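Local coordinates for DUF4783 domain-containing protein (Bacteroides fragilis, PDB 4OUQ), which is of unknown function but belongs to the DUF4783 family of the NTF2-like clan and is probably exported from the cytoplasm, at residues E19-L24 against V39-A44. Sequence-based numbering, arbitrary orientation.
Sequences ELNRYL and VDRQAA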
ATOM      1  N   GLU A  19       1.292  -1.259 -11.028  1.00 16.43           N
ATOM      2  CA  GLU A  19       0.904   0.138 -10.986  1.00 16.47           C
ATOM      3  C   GLU A  19       1.366   0.774  -9.689  1.00 15.85           C
ATOM      4  O   GLU A  19       1.571   1.970  -9.646  1.00 19.18           O
ATOM      5  CB  GLU A  19      -0.620   0.322 -11.157  1.00 16.50           C
ATOM      6  CG  GLU A  19      -1.115   0.156 -12.569  1.00 20.95           C
ATOM      7  CD  GLU A  19      -2.609   0.414 -12.721  1.00 24.72           C
ATOM      8  OE1 GLU A  19      -3.295   0.797 -11.763  1.00 22.21           O
ATOM      9  OE2 GLU A  19      -3.103   0.199 -13.839  1.00 31.81           O
ATOM     10  N   LEU A  20       1.438   0.015  -8.611  1.00 16.80           N
ATOM     11  CA  LEU A  20       1.966   0.573  -7.332  1.00 18.27           C
ATOM     12  C   LEU A  20       3.408   0.888  -7.438  1.00 20.11           C
ATOM     13  O   LEU A  20       3.905   1.738  -6.718  1.00 21.45           O
ATOM     14  CB  LEU A  20       1.804  -0.378  -6.154  1.00 19.63           C
ATOM     15  CG  LEU A  20       0.502  -0.426  -5.454  1.00 21.53           C
ATOM     16  CD1 LEU A  20       0.487  -1.445  -4.346  1.00 20.71           C
ATOM     17  CD2 LEU A  20       0.162   0.969  -4.850  1.00 20.52           C
ATOM     18  N   ASN A  21       4.117   0.167  -8.284  1.00 19.11           N
ATOM     19  CA  ASN A  21       5.566   0.263  -8.307  1.00 23.23           C
ATOM     20  C   ASN A  21       6.108   1.669  -8.463  1.00 24.77           C
ATOM     21  O   ASN A  21       7.015   2.036  -7.734  1.00 23.00           O
ATOM     22  CB  ASN A  21       6.160  -0.672  -9.340  1.00 31.05           C
ATOM     23  CG  ASN A  21       7.694  -0.672  -9.313  1.00 40.05           C
ATOM     24  OD1 ASN A  21       8.330  -0.192 -10.235  1.00 42.80           O
ATOM     25  ND2 ASN A  21       8.277  -1.149  -8.214  1.00 40.73           N
ATOM     26  N   ARG A  22       5.496   2.506  -9.337  1.00 25.35           N
ATOM     27  CA  ARG A  22       5.989   3.866  -9.544  0.50 28.73           C
ATOM     28  C   ARG A  22       5.766   4.774  -8.328  1.00 23.77           C
ATOM     29  O   ARG A  22       6.333   5.853  -8.270  1.00 26.77           O
ATOM     30  CB  ARG A  22       5.375   4.537 -10.797  0.50 32.67           C
ATOM     31  CG  ARG A  22       3.882   4.859 -10.688  0.50 30.09           C
ATOM     32  CD  ARG A  22       3.369   5.624 -11.922  0.50 31.25           C
ATOM     33  NE  ARG A  22       3.313   4.771 -13.107  0.50 32.61           N
ATOM     34  CZ  ARG A  22       2.458   3.769 -13.271  0.50 32.63           C
ATOM     35  NH1 ARG A  22       1.587   3.434 -12.304  0.50 26.56           N
ATOM     36  NH2 ARG A  22       2.509   3.064 -14.367  0.50 37.53           N
ATOM     37  N   TYR A  23       4.959   4.322  -7.370  1.00 19.55           N
ATOM     38  CA  TYR A  23       4.680   5.098  -6.176  1.00 19.74           C
ATOM     39  C   TYR A  23       5.462   4.597  -4.954  1.00 19.27           C
ATOM     40  O   TYR A  23       5.304   5.132  -3.888  1.00 19.33           O
ATOM     41  CB  TYR A  23       3.170   5.093  -5.871  1.00 15.15           C
ATOM     42  CG  TYR A  23       2.364   5.633  -7.013  1.00 15.99           C
ATOM     43  CD1 TYR A  23       2.276   6.968  -7.214  1.00 19.35           C
ATOM     44  CD2 TYR A  23       1.566   4.804  -7.770  1.00 17.62           C
ATOM     45  CE1 TYR A  23       1.587   7.480  -8.287  1.00 21.23           C
ATOM     46  CE2 TYR A  23       0.829   5.292  -8.826  1.00 20.68           C
ATOM     47  CZ  TYR A  23       0.816   6.629  -9.055  1.00 22.47           C
ATOM     48  OH  TYR A  23       0.081   7.155 -10.076  1.00 29.21           O
ATOM     49  N   LEU A  24       6.237   3.504  -5.127  1.00 18.86           N
ATOM     50  CA  LEU A  24       7.050   2.975  -4.007  1.00 17.36           C
ATOM     51  C   LEU A  24       8.342   3.720  -3.872  1.00 18.60           C
ATOM     52  O   LEU A  24       9.025   4.014  -4.871  1.00 20.40           O
ATOM     53  CB  LEU A  24       7.320   1.481  -4.185  1.00 16.89           C
ATOM     54  CG  LEU A  24       6.090   0.592  -4.202  1.00 15.14           C
ATOM     55  CD1 LEU A  24       6.368  -0.829  -4.631  1.00 17.40           C
ATOM     56  CD2 LEU A  24       5.427   0.575  -2.844  1.00 15.69           C
ATOM     57  N   VAL A  39      12.564  -3.294   3.136  1.00 27.19           N
ATOM     58  CA  VAL A  39      13.034  -3.897   1.927  1.00 29.32           C
ATOM     59  C   VAL A  39      13.150  -2.863   0.841  1.00 28.51           C
ATOM     60  O   VAL A  39      12.639  -1.738   0.995  1.00 27.01           O
ATOM     61  CB  VAL A  39      12.106  -5.052   1.522  1.00 30.77           C
ATOM     62  CG1 VAL A  39      12.082  -6.099   2.627  1.00 34.44           C
ATOM     63  CG2 VAL A  39      10.711  -4.568   1.237  1.00 27.43           C
ATOM     64  N   ASP A  40      13.804  -3.214  -0.260  1.00 27.89           N
ATOM     65  CA  ASP A  40      13.939  -2.256  -1.357  1.00 27.10           C
ATOM     66  C   ASP A  40      12.708  -2.260  -2.218  1.00 24.03           C
ATOM     67  O   ASP A  40      11.811  -3.057  -2.011  1.00 24.57           O
ATOM     68  CB  ASP A  40      15.229  -2.440  -2.158  1.00 30.44           C
ATOM     69  CG  ASP A  40      15.348  -3.798  -2.808  1.00 32.45           C
ATOM     70  OD1 ASP A  40      14.337  -4.474  -3.037  1.00 33.69           O
ATOM     71  OD2 ASP A  40      16.485  -4.170  -3.132  1.00 42.25           O
ATOM     72  N   ARG A  41      12.635  -1.314  -3.142  1.00 24.37           N
ATOM     73  CA  ARG A  41      11.452  -1.110  -3.939  1.00 21.89           C
ATOM     74  C   ARG A  41      11.081  -2.377  -4.685  1.00 22.01           C
ATOM     75  O   ARG A  41       9.940  -2.795  -4.666  1.00 21.59           O
ATOM     76  CB  ARG A  41      11.673   0.045  -4.923  1.00 24.30           C
ATOM     77  CG  ARG A  41      10.511   0.367  -5.819  1.00 26.97           C
ATOM     78  CD  ARG A  41      10.759   1.546  -6.771  1.00 29.98           C
ATOM     79  NE  ARG A  41      10.811   1.046  -8.141  1.00 46.97           N
ATOM     80  CZ  ARG A  41      11.879   0.480  -8.721  1.00 61.78           C
ATOM     81  NH1 ARG A  41      13.067   0.425  -8.100  1.00 80.82           N
ATOM     82  NH2 ARG A  41      11.775   0.002  -9.960  1.00 62.42           N
ATOM     83  N   GLN A  42      12.073  -3.018  -5.290  1.00 26.70           N
ATOM     84  CA  GLN A  42      11.791  -4.208  -6.103  1.00 27.19           C
ATOM     85  C   GLN A  42      11.295  -5.357  -5.224  1.00 22.47           C
ATOM     86  O   GLN A  42      10.270  -6.020  -5.546  1.00 23.99           O
ATOM     87  CB  GLN A  42      13.025  -4.595  -6.912  1.00 33.59           C
ATOM     88  CG  GLN A  42      13.490  -3.492  -7.890  1.00 36.60           C
ATOM     89  CD  GLN A  42      14.577  -2.509  -7.322  1.00 40.34           C
ATOM     90  OE1 GLN A  42      14.634  -2.181  -6.102  1.00 32.30           O
ATOM     91  NE2 GLN A  42      15.424  -2.030  -8.222  1.00 53.51           N
ATOM     92  N   ALA A  43      11.946  -5.549  -4.066  1.00 24.45           N
ATOM     93  CA  ALA A  43      11.491  -6.540  -3.114  1.00 23.36           C
ATOM     94  C   ALA A  43      10.033  -6.269  -2.606  1.00 20.91           C
ATOM     95  O   ALA A  43       9.205  -7.161  -2.559  1.00 22.94           O
ATOM     96  CB  ALA A  43      12.459  -6.656  -1.962  1.00 22.29           C
ATOM     97  N   ALA A  44       9.684  -4.995  -2.336  1.00 20.07           N
ATOM     98  CA  ALA A  44       8.313  -4.643  -1.960  1.00 18.65           C
ATOM     99  C   ALA A  44       7.334  -4.950  -3.038  1.00 15.72           C
ATOM    100  O   ALA A  44       6.261  -5.441  -2.776  1.00 15.50           O
ATOM    101  CB  ALA A  44       8.234  -3.157  -1.632  1.00 17.45           C
TER
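Leu24 and Arg41 bring the two backbones nearest, their CA atoms 6.0 Å apart, where a type I beta turn running from Asn21 to Leu24 passes the first turn of helix 41-54. The case illustrates how a long polar side chain can join two chain segments through its aliphatic part as well as its polar end. Arg41 leaves the helix fully extended through its first two torsions (chi1 -180°) and then bends at chi3, which carries the guanidinium past the side chain of Asn21 roughly at a right angle. Both NE and NH2 of Arg41 point to Asn21 OD1, each at 3.5 Å, in two weak hydrogen bonds to one acceptor. Asn21 ND2 lies 3.4 Å from Arg41 NE without bonding, both being donors. Amide and guanidinium planes are 50° apart. In this NTF2-like domain, where helices cover a curved sheet, Leu20 touches helices 6-14 and 41-54 and strand 97-107, and Asp40, the N-cap, opens helix 41-54 by accepting from Ala43 N through OD1 (2.8 Å). Nearer the backbone, Arg41 CG rests on Leu24 CB at 3.8 Å, while Leu24 CD1 meets Ala44 CB at 4.2 Å. Arg41 NH1 forms a long, weak ion pair with Glu26.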